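Local coordinates for diaminopimelate decarboxylase (Aquifex aeolicus, PDB 2P3E), which probably catalyses the pyridoxal 5'-phosphate-dependent decarboxylation of meso-diaminopimelate to L-lysine, the closing step of lysine biosynthesis by the diaminopimelate route, at residues Leu291-Gln296 against Leu369-Ala374; His305-Asp310 against Ala341-Pro346; Val309-Asn314 against Asp352-Asp357; Gly345-Thr350 against His384-Pro389. One frame throughout, in Å; residues are numbered along the deposited sequence.

The four contacts lie on the same side of the chain's centre. Contacts 1 and 2, centred about 11 Å apart, belong to one mixed sheet: strand 289-301 pairs with 368-371 in contact 1 and borders strand 304-309, which pairs with 338-344 in contact 2. Contact 3, centred about 6 Å from contact 2, joins the loops that leave those last two strands. Contact 4, centred about 10 Å from contact 3, joins 345-350 to 384-389; in sequence its segments alternate with those of contacts 1 and 3, while contacts 2 and 3 fall between the segments of contact 1. The series runs from paired strands to loops; contacts 2, 3 and 4 meet the second subunit, and Glu349 probably binds substrate.

Contact 1 (Leu291-Gln296 against Leu369-Ala374); sequences LITQVQ and LAVLSA
Leu291 and Val371 exchange two backbone hydrogen bonds, 2.9 Å from Leu291 N to Val371 O and 2.7 Å from Val371 N to Leu291 O. Thr293 and Leu369 repeat the exchange, with Thr293 N 3.0 Å from Leu369 O and Leu369 N 2.8 Å from Thr293 O. Between these two hydrogen-bonded pairs lies the non-hydrogen-bonded pair Ile292-Ala370, where a CA-H...O contact joins Ile292 CA to Leu369 O at 3.3 Å. The result is a regular antiparallel ladder, twisted to 148° between strand directions. It belongs to the mixed sheet of the C-terminal beta domain that, in this decarboxylase family, accompanies the pyridoxal-binding barrel.

Apolar contacts fill both faces. On one, Ile292 reaches back with CD1 to the small Ala370 CB at 3.8 Å, an alanine sparing space for the longer chain. On the other, Leu291 CB rests against Val371 CB, and beyond the strand end Ala374 CB approaches it too. Further along, Val295 CG2 touches the branch point of Leu369, CG, at 4.1 Å.

Thr293 suits its place by having two unlike branches. OG1 stands trans to the backbone nitrogen (chi1 -178°) and hydrogen-bonds to Asp310 OD1, while the methyl CG2 is turned to Leu369 CB. Within strand 289-301, Gln296 NE2 also donates to Gln294 O and, at 3.2 Å, to Gln294 OE1, both acceptors close to its amide plane.

Contact 2 (His305-Asp310 against Ala341-Pro346); sequences HFIIVD and ADIVGP
Phe306 and Asp342 each hold CG trans to their own carbonyl carbon (chi1 -63° and -75°), which lays ring and carboxylate side by side, pointing the same way, with their planes 86° apart. Phe306 CD1 meets Asp342 CB at 3.6 Å and CE1 lies 3.5 Å from OD2, so the aspartate offers its aliphatic carbon to the ring while its oxygens have partners elsewhere: OD1 accepts Asp357 N, and OD2 has a long, weak ion pair with Lys304. Val344 CG1 comes to the edge of the same ring, and its other methyl, CG2, packs on Ile308 CG1 at 3.7 Å.

Away from the Phe306 ring the packing is mostly aliphatic. The extended Ile307 chain reaches Ala341 CB with CD1 at 3.7 Å, and Val309 CG1 lies against Ile343 CG2. Branched residues suit these positions because they fill the sheet face close to the backbone. Val309 CG2 even comes within 3.4 Å of Val344 O.

Backbone bonds fix the register. Ile307 donates to Asp342 O (N to O 2.9 Å) and accepts from Val344 N at its O; His305 O takes Asp342 N, and Val309 N goes to Val344 O, at 2.9 Å. Gly345 O, just beyond, bonds to Lys175 of the second subunit. This alternation, one residue bridging two of the neighbouring strand, is the parallel ladder, here joining strands 304-309 and 338-344 in the mixed sheet of the C-terminal domain.

Contact 3 (Val309-Asn314 against Asp352-Asp357); sequences VDAGMN and DFLALD
Asp352 OD1 receives the backbone N-H of Met313 at 2.6 Å (Met313 N to Asp352 OD1), arriving on the syn side but 30° out of the carboxylate plane. This is the tight part of the contact. Gly312 CA lies 3.2 Å from the same oxygen, and a beta carbon on Gly312 would collide with it, which explains why glycine suits the position. Met313, with chi1 at 68°, folds its chain over the aspartate, bringing SD 3.9 Å from Asp352 CB. The second oxygen, OD2, accepts Ile347 N and forms a salt bridge with Lys175 of the second subunit. Replacing Asp352 by an alanine would probably leave the amides of Met313 and Ile347 without their acceptor and Lys175 of the second subunit without this carboxylate.

Just past this anchor Leu354 and Ala355 both face Ile343, a classic beta bulge on the flank of strand 338-344.

Leu354 supplies the looser part, through van der Waals contacts alone. Its CD1 sits 3.7 Å from Ala311 O, a buried carbonyl that has no hydrogen-bond partner, and 3.9 Å from Val309 CG2, while Ala311 CB is only grazed. Beyond the bulge the chain departs from the 309-314 loop, and Leu356 and Asp357 end up at the exposed surface.

Contact 4 (Gly345-Thr350 against His384-Pro389); sequences GPICET and HYNMRP
Asn386 uses both ends of its amide at once: OD1 accepts Cys348 N at 3.0 Å, in the carbonyl plane and nearly straight at 168°, while ND2 lies over the centre of the Tyr385 ring, 3.4 Å above its plane. Cys348 is the centre of an inverse gamma turn, closed by a weak bond from Glu349 N to Ile347 O. Asparagine also suits the left-handed backbone at 386.

Tyr385 OH donates to Glu349 OE2 at 2.7 Å, meeting the oxygen from above the carboxylate plane. The glutamate chain bends at chi2 (-79°) to bring CG and OE2 to the ring's edge. Glu349 probably binds the substrate, as in related decarboxylases, so the tyrosine is a plausible second-shell support. With a leucine in place of Glu349, the tyrosine hydroxyl would probably lose its carboxylate acceptor and the ring would be less firmly fixed.

Ile347 fills the middle, CG2 at 3.6 Å from Tyr385 CE2 and CD1 at 3.6 Å from Arg388 CD. Pro346 CB sits over one face of the Arg388 guanidinium, 3.5 Å above its centre. Two waters complete the seam: one accepts from Arg388 NH1 at 2.8 Å, the other from Asn386 ND2 while donating to Cys348 O and Tyr385 OH.

Toward the second subunit, Tyr385 packs on its Tyr377 and Asn386 O bonds to its Ser87 OG. Within the chain, the loop following strand 338-344 thus meets the loop before strand 392-397; in that second loop His384 and Met387 rest on helix 410-414.

Contact 1 (Leu291-Gln296 against Leu369-Ala374)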
loop_
_atom_site.group_PDB
_atom_site.type_symbol
_atom_site.label_atom_id
_atom_site.label_comp_id
_atom_site.label_asym_id
_atom_site.label_seq_id
_atom_site.Cartn_x
_atom_site.Cartn_y
_atom_site.Cartn_z
ATOM N N LEU B 291 -9.026 -4.329 13.911
ATOM C CA LEU B 291 -8.727 -2.927 13.695
ATOM C C LEU B 291 -9.851 -2.082 14.289
ATOM O O LEU B 291 -11.021 -2.240 13.914
ATOM C CB LEU B 291 -8.544 -2.624 12.206
ATOM C CG LEU B 291 -8.329 -1.158 11.770
ATOM C CD1 LEU B 291 -7.070 -0.566 12.403
ATOM C CD2 LEU B 291 -8.249 -1.086 10.230
ATOM N N ILE B 292 -9.488 -1.190 15.212
ATOM C CA ILE B 292 -10.456 -0.291 15.843
ATOM C C ILE B 292 -10.370 1.064 15.187
ATOM O O ILE B 292 -9.274 1.613 14.995
ATOM C CB ILE B 292 -10.225 -0.105 17.379
ATOM C CG1 ILE B 292 -10.075 -1.461 18.098
ATOM C CG2 ILE B 292 -11.359 0.760 18.010
ATOM C CD1 ILE B 292 -11.222 -2.477 17.850
ATOM N N THR B 293 -11.536 1.600 14.842
ATOM C CA THR B 293 -11.601 2.878 14.164
ATOM C C THR B 293 -12.731 3.724 14.747
ATOM O O THR B 293 -13.723 3.187 15.204
ATOM C CB THR B 293 -11.743 2.690 12.613
ATOM O OG1 THR B 293 -11.751 3.963 11.969
ATOM C CG2 THR B 293 -13.018 1.914 12.228
ATOM N N GLN B 294 -12.561 5.043 14.731
ATOM C CA GLN B 294 -13.579 5.956 15.261
ATOM C C GLN B 294 -14.345 6.652 14.136
ATOM O O GLN B 294 -13.763 7.130 13.153
ATOM C CB GLN B 294 -12.919 6.983 16.186
ATOM C CG GLN B 294 -13.901 7.923 16.890
ATOM C CD GLN B 294 -13.191 9.012 17.647
ATOM O OE1 GLN B 294 -12.343 9.726 17.097
ATOM N NE2 GLN B 294 -13.535 9.155 18.915
ATOM N N VAL B 295 -15.666 6.695 14.291
ATOM C CA VAL B 295 -16.555 7.395 13.375
ATOM C C VAL B 295 -16.329 8.912 13.480
ATOM O O VAL B 295 -16.363 9.483 14.577
ATOM C CB VAL B 295 -18.056 7.049 13.648
ATOM C CG1 VAL B 295 -18.965 7.857 12.701
ATOM C CG2 VAL B 295 -18.316 5.536 13.510
ATOM N N GLN B 296 -16.066 9.543 12.336
ATOM C CA GLN B 296 -15.800 10.971 12.244
ATOM C C GLN B 296 -17.039 11.708 11.758
ATOM O O GLN B 296 -17.443 12.692 12.376
ATOM C CB GLN B 296 -14.618 11.243 11.309
ATOM C CG GLN B 296 -13.322 10.559 11.720
ATOM C CD GLN B 296 -12.917 10.859 13.153
ATOM O OE1 GLN B 296 -12.758 12.021 13.538
ATOM N NE2 GLN B 296 -12.752 9.810 13.955
ATOM N N LEU B 369 -15.769 1.435 15.932
ATOM C CA LEU B 369 -16.111 0.176 15.257
ATOM C C LEU B 369 -14.909 -0.784 15.317
ATOM O O LEU B 369 -13.759 -0.333 15.377
ATOM C CB LEU B 369 -16.471 0.439 13.784
ATOM C CG LEU B 369 -17.597 1.451 13.476
ATOM C CD1 LEU B 369 -17.805 1.633 11.966
ATOM C CD2 LEU B 369 -18.871 0.962 14.145
ATOM N N ALA B 370 -15.189 -2.088 15.335
ATOM C CA ALA B 370 -14.179 -3.133 15.238
ATOM C C ALA B 370 -14.253 -3.838 13.888
ATOM O O ALA B 370 -15.297 -4.387 13.520
ATOM C CB ALA B 370 -14.329 -4.147 16.381
ATOM N N VAL B 371 -13.142 -3.798 13.155
ATOM C CA VAL B 371 -12.998 -4.495 11.878
ATOM C C VAL B 371 -12.278 -5.816 12.169
ATOM O O VAL B 371 -11.123 -5.822 12.619
ATOM C CB VAL B 371 -12.190 -3.652 10.827
ATOM C CG1 VAL B 371 -12.114 -4.373 9.473
ATOM C CG2 VAL B 371 -12.806 -2.238 10.663
ATOM N N LEU B 372 -12.963 -6.937 11.929
ATOM C CA LEU B 372 -12.409 -8.237 12.344
ATOM C C LEU B 372 -11.449 -8.795 11.300
ATOM O O LEU B 372 -11.389 -8.278 10.180
ATOM C CB LEU B 372 -13.532 -9.248 12.634
ATOM C CG LEU B 372 -14.592 -8.852 13.672
ATOM C CD1 LEU B 372 -15.512 -10.051 13.922
ATOM C CD2 LEU B 372 -13.966 -8.338 14.978
ATOM N N SER B 373 -10.687 -9.830 11.686
ATOM C CA SER B 373 -9.890 -10.619 10.735
ATOM C C SER B 373 -8.801 -9.769 10.077
ATOM O O SER B 373 -8.466 -9.948 8.907
ATOM C CB SER B 373 -10.802 -11.241 9.653
ATOM O OG SER B 373 -12.026 -11.721 10.203
ATOM N N ALA B 374 -8.219 -8.872 10.871
ATOM C CA ALA B 374 -7.289 -7.880 10.342
ATOM C C ALA B 374 -5.827 -8.107 10.737
ATOM O O ALA B 374 -4.980 -7.240 10.494
ATOM C CB ALA B 374 -7.751 -6.476 10.715
#

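Contact 2 (His305-Asp310 against Ala341-Pro346)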
loop_
_atom_site.group_PDB
_atom_site.type_symbol
_atom_site.label_atom_id
_atom_site.label_comp_id
_atom_site.label_asym_id
_atom_site.label_seq_id
_atom_site.Cartn_x
_atom_site.Cartn_y
_atom_site.Cartn_z
ATOM N N HIS B 305 -26.145 5.848 2.686
ATOM C CA HIS B 305 -25.659 6.289 3.978
ATOM C C HIS B 305 -24.155 6.001 4.029
ATOM O O HIS B 305 -23.728 4.877 3.803
ATOM C CB HIS B 305 -26.409 5.586 5.117
ATOM C CG HIS B 305 -26.060 6.092 6.491
ATOM N ND1 HIS B 305 -26.091 7.429 6.827
ATOM C CD2 HIS B 305 -25.701 5.433 7.622
ATOM C CE1 HIS B 305 -25.755 7.574 8.098
ATOM N NE2 HIS B 305 -25.528 6.376 8.610
ATOM N N PHE B 306 -23.365 7.042 4.298
ATOM C CA PHE B 306 -21.928 6.901 4.502
ATOM C C PHE B 306 -21.596 7.091 5.978
ATOM O O PHE B 306 -22.081 8.040 6.631
ATOM C CB PHE B 306 -21.143 7.900 3.635
ATOM C CG PHE B 306 -21.323 7.697 2.152
ATOM C CD1 PHE B 306 -20.452 6.879 1.434
ATOM C CD2 PHE B 306 -22.354 8.336 1.463
ATOM C CE1 PHE B 306 -20.615 6.692 0.061
ATOM C CE2 PHE B 306 -22.519 8.152 0.089
ATOM C CZ PHE B 306 -21.639 7.332 -0.611
ATOM N N ILE B 307 -20.778 6.177 6.495
ATOM C CA ILE B 307 -20.206 6.271 7.830
ATOM C C ILE B 307 -18.703 6.479 7.596
ATOM O O ILE B 307 -17.995 5.557 7.180
ATOM C CB ILE B 307 -20.465 4.984 8.643
ATOM C CG1 ILE B 307 -21.985 4.759 8.824
ATOM C CG2 ILE B 307 -19.733 5.014 9.988
ATOM C CD1 ILE B 307 -22.357 3.463 9.534
ATOM N N ILE B 308 -18.241 7.702 7.846
ATOM C CA ILE B 308 -16.846 8.070 7.564
ATOM C C ILE B 308 -16.025 7.891 8.831
ATOM O O ILE B 308 -16.354 8.472 9.873
ATOM C CB ILE B 308 -16.742 9.523 7.019
ATOM C CG1 ILE B 308 -17.605 9.666 5.754
ATOM C CG2 ILE B 308 -15.259 9.909 6.749
ATOM C CD1 ILE B 308 -17.910 11.113 5.322
ATOM N N VAL B 309 -14.976 7.071 8.741
ATOM C CA VAL B 309 -14.154 6.709 9.902
ATOM C C VAL B 309 -12.713 7.171 9.726
ATOM O O VAL B 309 -12.366 7.689 8.653
ATOM C CB VAL B 309 -14.228 5.167 10.202
ATOM C CG1 VAL B 309 -15.667 4.768 10.570
ATOM C CG2 VAL B 309 -13.705 4.328 9.005
ATOM N N ASP B 310 -11.878 6.977 10.754
ATOM C CA ASP B 310 -10.500 7.496 10.693
ATOM C C ASP B 310 -9.479 6.502 10.144
ATOM O O ASP B 310 -8.308 6.836 9.960
ATOM C CB ASP B 310 -10.052 8.130 12.034
ATOM C CG ASP B 310 -10.041 7.147 13.218
ATOM O OD1 ASP B 310 -10.299 5.931 13.067
ATOM O OD2 ASP B 310 -9.751 7.621 14.339
ATOM N N ALA B 341 -25.029 0.771 4.946
ATOM C CA ALA B 341 -24.093 1.883 4.818
ATOM C C ALA B 341 -22.824 1.490 4.078
ATOM O O ALA B 341 -22.448 0.308 4.047
ATOM C CB ALA B 341 -23.738 2.428 6.211
ATOM N N ASP B 342 -22.196 2.491 3.455
ATOM C CA ASP B 342 -20.799 2.400 3.039
ATOM C C ASP B 342 -19.938 2.903 4.194
ATOM O O ASP B 342 -20.130 4.021 4.687
ATOM C CB ASP B 342 -20.529 3.268 1.814
ATOM C CG ASP B 342 -21.078 2.670 0.523
ATOM O OD1 ASP B 342 -21.773 1.617 0.535
ATOM O OD2 ASP B 342 -20.767 3.264 -0.524
ATOM N N ILE B 343 -18.983 2.082 4.623
ATOM C CA ILE B 343 -18.106 2.469 5.730
ATOM C C ILE B 343 -16.798 2.827 5.060
ATOM O O ILE B 343 -16.119 1.968 4.500
ATOM C CB ILE B 343 -17.946 1.332 6.758
ATOM C CG1 ILE B 343 -19.323 0.987 7.347
ATOM C CG2 ILE B 343 -16.929 1.742 7.899
ATOM C CD1 ILE B 343 -19.347 -0.319 8.092
ATOM N N VAL B 344 -16.478 4.112 5.073
ATOM C CA VAL B 344 -15.409 4.625 4.216
ATOM C C VAL B 344 -14.374 5.390 5.056
ATOM O O VAL B 344 -14.697 5.914 6.117
ATOM C CB VAL B 344 -15.992 5.540 3.109
ATOM C CG1 VAL B 344 -16.961 4.742 2.193
ATOM C CG2 VAL B 344 -16.705 6.747 3.726
ATOM N N GLY B 345 -13.149 5.469 4.556
ATOM C CA GLY B 345 -12.068 6.053 5.336
ATOM C C GLY B 345 -11.749 7.484 4.968
ATOM O O GLY B 345 -12.503 8.120 4.232
ATOM N N PRO B 346 -10.611 7.995 5.473
ATOM C CA PRO B 346 -10.178 9.382 5.321
ATOM C C PRO B 346 -9.455 9.665 3.986
ATOM O O PRO B 346 -9.303 10.828 3.607
ATOM C CB PRO B 346 -9.202 9.558 6.499
ATOM C CG PRO B 346 -8.587 8.213 6.660
ATOM C CD PRO B 346 -9.650 7.202 6.265
#

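Contact 3 (Val309-Asn314 against Asp352-Asp357)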
loop_
_atom_site.group_PDB
_atom_site.type_symbol
_atom_site.label_atom_id
_atom_site.label_comp_id
_atom_site.label_asym_id
_atom_site.label_seq_id
_atom_site.Cartn_x
_atom_site.Cartn_y
_atom_site.Cartn_z
ATOM N N VAL B 309 -14.976 7.071 8.741
ATOM C CA VAL B 309 -14.154 6.709 9.902
ATOM C C VAL B 309 -12.713 7.171 9.726
ATOM O O VAL B 309 -12.366 7.689 8.653
ATOM C CB VAL B 309 -14.228 5.167 10.202
ATOM C CG1 VAL B 309 -15.667 4.768 10.570
ATOM C CG2 VAL B 309 -13.705 4.328 9.005
ATOM N N ASP B 310 -11.878 6.977 10.754
ATOM C CA ASP B 310 -10.500 7.496 10.693
ATOM C C ASP B 310 -9.479 6.502 10.144
ATOM O O ASP B 310 -8.308 6.836 9.960
ATOM C CB ASP B 310 -10.052 8.130 12.034
ATOM C CG ASP B 310 -10.041 7.147 13.218
ATOM O OD1 ASP B 310 -10.299 5.931 13.067
ATOM O OD2 ASP B 310 -9.751 7.621 14.339
ATOM N N ALA B 311 -9.927 5.285 9.867
ATOM C CA ALA B 311 -9.077 4.265 9.261
ATOM C C ALA B 311 -9.488 4.073 7.831
ATOM O O ALA B 311 -10.686 4.050 7.505
ATOM C CB ALA B 311 -9.175 2.929 10.014
ATOM N N GLY B 312 -8.507 3.921 6.958
ATOM C CA GLY B 312 -8.802 3.727 5.540
ATOM C C GLY B 312 -7.919 2.690 4.885
ATOM O O GLY B 312 -7.291 1.844 5.559
ATOM N N MET B 313 -7.867 2.752 3.554
ATOM C CA MET B 313 -7.091 1.797 2.775
ATOM C C MET B 313 -5.598 1.864 3.119
ATOM O O MET B 313 -4.846 0.920 2.838
ATOM C CB MET B 313 -7.324 2.017 1.275
ATOM C CG MET B 313 -6.756 3.334 0.742
ATOM S SD MET B 313 -7.184 3.598 -0.999
ATOM C CE MET B 313 -6.255 2.281 -1.828
ATOM N N ASN B 314 -5.185 2.991 3.688
ATOM C CA ASN B 314 -3.829 3.178 4.202
ATOM C C ASN B 314 -3.534 2.285 5.395
ATOM O O ASN B 314 -2.366 1.975 5.656
ATOM C CB ASN B 314 -3.616 4.643 4.624
ATOM C CG ASN B 314 -4.593 5.094 5.717
ATOM O OD1 ASN B 314 -5.823 5.046 5.558
ATOM N ND2 ASN B 314 -4.045 5.554 6.828
ATOM N N ASP B 352 -11.374 4.194 -1.469
ATOM C CA ASP B 352 -11.026 4.054 -0.056
ATOM C C ASP B 352 -12.253 3.730 0.830
ATOM O O ASP B 352 -12.913 4.623 1.370
ATOM C CB ASP B 352 -10.361 5.314 0.472
ATOM C CG ASP B 352 -10.132 5.264 2.010
ATOM O OD1 ASP B 352 -9.758 4.198 2.549
ATOM O OD2 ASP B 352 -10.339 6.291 2.676
ATOM N N PHE B 353 -12.525 2.446 0.992
ATOM C CA PHE B 353 -13.636 2.001 1.821
ATOM C C PHE B 353 -13.197 0.792 2.626
ATOM O O PHE B 353 -12.254 0.114 2.239
ATOM C CB PHE B 353 -14.838 1.638 0.938
ATOM C CG PHE B 353 -14.570 0.559 -0.068
ATOM C CD1 PHE B 353 -14.683 -0.784 0.278
ATOM C CD2 PHE B 353 -14.232 0.886 -1.377
ATOM C CE1 PHE B 353 -14.447 -1.780 -0.647
ATOM C CE2 PHE B 353 -13.978 -0.104 -2.315
ATOM C CZ PHE B 353 -14.100 -1.445 -1.956
ATOM N N LEU B 354 -13.877 0.540 3.743
ATOM C CA LEU B 354 -13.701 -0.682 4.511
ATOM C C LEU B 354 -14.830 -1.700 4.250
ATOM O O LEU B 354 -14.635 -2.901 4.422
ATOM C CB LEU B 354 -13.614 -0.355 6.003
ATOM C CG LEU B 354 -12.455 0.571 6.434
ATOM C CD1 LEU B 354 -12.521 0.811 7.922
ATOM C CD2 LEU B 354 -11.090 -0.019 6.020
ATOM N N ALA B 355 -16.007 -1.204 3.867
ATOM C CA ALA B 355 -17.166 -2.066 3.515
ATOM C C ALA B 355 -18.173 -1.269 2.704
ATOM O O ALA B 355 -18.340 -0.058 2.923
ATOM C CB ALA B 355 -17.830 -2.636 4.769
ATOM N N LEU B 356 -18.827 -1.941 1.753
ATOM C CA LEU B 356 -19.868 -1.310 0.937
ATOM C C LEU B 356 -21.217 -1.973 1.133
ATOM O O LEU B 356 -21.290 -3.192 1.234
ATOM C CB LEU B 356 -19.497 -1.366 -0.551
ATOM C CG LEU B 356 -18.186 -0.704 -1.007
ATOM C CD1 LEU B 356 -17.973 -0.923 -2.503
ATOM C CD2 LEU B 356 -18.191 0.769 -0.693
ATOM N N ASP B 357 -22.284 -1.171 1.154
ATOM C CA ASP B 357 -23.670 -1.685 1.242
ATOM C C ASP B 357 -23.799 -2.711 2.370
ATOM O O ASP B 357 -24.375 -3.803 2.182
ATOM C CB ASP B 357 -24.086 -2.318 -0.092
ATOM C CG ASP B 357 -24.250 -1.301 -1.202
ATOM O OD1 ASP B 357 -24.629 -0.141 -0.927
ATOM O OD2 ASP B 357 -23.992 -1.665 -2.362
#

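Contact 4 (Gly345-Thr350 against His384-Pro389)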
loop_
_atom_site.group_PDB
_atom_site.type_symbol
_atom_site.label_atom_id
_atom_site.label_comp_id
_atom_site.label_asym_id
_atom_site.label_seq_id
_atom_site.Cartn_x
_atom_site.Cartn_y
_atom_site.Cartn_z
ATOM N N GLY B 345 -13.149 5.469 4.556
ATOM C CA GLY B 345 -12.068 6.053 5.336
ATOM C C GLY B 345 -11.749 7.484 4.968
ATOM O O GLY B 345 -12.503 8.120 4.232
ATOM N N PRO B 346 -10.611 7.995 5.473
ATOM C CA PRO B 346 -10.178 9.382 5.321
ATOM C C PRO B 346 -9.455 9.665 3.986
ATOM O O PRO B 346 -9.303 10.828 3.607
ATOM C CB PRO B 346 -9.202 9.558 6.499
ATOM C CG PRO B 346 -8.587 8.213 6.660
ATOM C CD PRO B 346 -9.650 7.202 6.265
ATOM N N ILE B 347 -9.023 8.610 3.287
ATOM C CA ILE B 347 -8.172 8.776 2.102
ATOM C C ILE B 347 -8.947 9.409 0.942
ATOM O O ILE B 347 -10.141 9.110 0.732
ATOM C CB ILE B 347 -7.545 7.431 1.631
ATOM C CG1 ILE B 347 -6.633 6.810 2.727
ATOM C CG2 ILE B 347 -6.838 7.604 0.268
ATOM C CD1 ILE B 347 -5.332 7.594 3.021
ATOM N N CYS B 348 -8.252 10.269 0.190
ATOM C CA CYS B 348 -8.858 10.947 -0.949
ATOM C C CYS B 348 -8.827 10.061 -2.207
ATOM O O CYS B 348 -8.074 10.315 -3.179
ATOM C CB CYS B 348 -8.197 12.313 -1.175
ATOM S SG CYS B 348 -9.311 13.476 -1.984
ATOM N N GLU B 349 -9.615 8.989 -2.147
ATOM C CA GLU B 349 -9.858 8.074 -3.266
ATOM C C GLU B 349 -11.303 7.608 -3.153
ATOM O O GLU B 349 -11.785 7.355 -2.062
ATOM C CB GLU B 349 -8.965 6.822 -3.177
ATOM C CG GLU B 349 -7.471 7.055 -3.343
ATOM C CD GLU B 349 -7.043 7.230 -4.801
ATOM O OE1 GLU B 349 -7.913 7.371 -5.698
ATOM O OE2 GLU B 349 -5.819 7.216 -5.046
ATOM N N THR B 350 -11.975 7.468 -4.293
ATOM C CA THR B 350 -13.316 6.867 -4.346
ATOM C C THR B 350 -13.248 5.429 -3.844
ATOM O O THR B 350 -14.169 4.952 -3.170
ATOM C CB THR B 350 -13.904 6.948 -5.779
ATOM O OG1 THR B 350 -13.981 8.329 -6.163
ATOM C CG2 THR B 350 -15.307 6.347 -5.835
ATOM N N HIS B 384 1.742 5.171 3.888
ATOM C CA HIS B 384 1.667 6.552 4.348
ATOM C C HIS B 384 0.940 7.453 3.363
ATOM O O HIS B 384 1.075 8.675 3.416
ATOM C CB HIS B 384 3.076 7.117 4.610
ATOM C CG HIS B 384 3.771 6.445 5.750
ATOM N ND1 HIS B 384 5.049 5.939 5.655
ATOM C CD2 HIS B 384 3.342 6.169 7.003
ATOM C CE1 HIS B 384 5.393 5.407 6.817
ATOM N NE2 HIS B 384 4.366 5.515 7.644
ATOM N N TYR B 385 0.137 6.845 2.494
ATOM C CA TYR B 385 -0.619 7.600 1.518
ATOM C C TYR B 385 -1.391 8.742 2.190
ATOM O O TYR B 385 -1.979 8.556 3.269
ATOM C CB TYR B 385 -1.534 6.639 0.734
ATOM C CG TYR B 385 -2.171 7.239 -0.488
ATOM C CD1 TYR B 385 -1.486 8.166 -1.282
ATOM C CD2 TYR B 385 -3.469 6.858 -0.876
ATOM C CE1 TYR B 385 -2.084 8.731 -2.417
ATOM C CE2 TYR B 385 -4.066 7.403 -2.004
ATOM C CZ TYR B 385 -3.369 8.337 -2.768
ATOM O OH TYR B 385 -3.983 8.867 -3.885
ATOM N N ASN B 386 -1.346 9.931 1.573
ATOM C CA ASN B 386 -1.948 11.140 2.123
ATOM C C ASN B 386 -1.227 11.625 3.395
ATOM O O ASN B 386 -1.805 12.350 4.203
ATOM C CB ASN B 386 -3.460 10.949 2.398
ATOM C CG ASN B 386 -4.320 10.812 1.121
ATOM O OD1 ASN B 386 -5.532 10.767 1.224
ATOM N ND2 ASN B 386 -3.700 10.766 -0.069
ATOM N N MET B 387 0.038 11.226 3.563
ATOM C CA MET B 387 0.836 11.649 4.724
ATOM C C MET B 387 0.155 11.244 6.038
ATOM O O MET B 387 0.164 11.998 7.012
ATOM C CB MET B 387 1.120 13.167 4.672
ATOM C CG MET B 387 2.344 13.551 3.866
ATOM S SD MET B 387 3.898 12.943 4.601
ATOM C CE MET B 387 3.916 13.880 6.136
ATOM N N ARG B 388 -0.421 10.042 6.061
ATOM C CA ARG B 388 -1.097 9.544 7.241
ATOM C C ARG B 388 -0.193 8.607 8.030
ATOM O O ARG B 388 0.199 7.561 7.521
ATOM C CB ARG B 388 -2.409 8.829 6.859
ATOM C CG ARG B 388 -3.390 9.752 6.129
ATOM C CD ARG B 388 -4.834 9.241 6.132
ATOM N NE ARG B 388 -5.518 9.634 7.370
ATOM C CZ ARG B 388 -6.117 10.814 7.617
ATOM N NH1 ARG B 388 -6.207 11.792 6.704
ATOM N NH2 ARG B 388 -6.665 11.005 8.822
ATOM N N PRO B 389 0.154 8.987 9.281
ATOM C CA PRO B 389 0.947 8.071 10.103
ATOM C C PRO B 389 0.158 6.789 10.364
ATOM O O PRO B 389 -1.082 6.823 10.485
ATOM C CB PRO B 389 1.143 8.831 11.418
ATOM C CG PRO B 389 0.919 10.276 11.080
ATOM C CD PRO B 389 -0.124 10.258 9.969
HETATM O O HOH W 1 -6.577 11.736 3.915
HETATM O O HOH W 2 -5.219 10.822 -2.745
#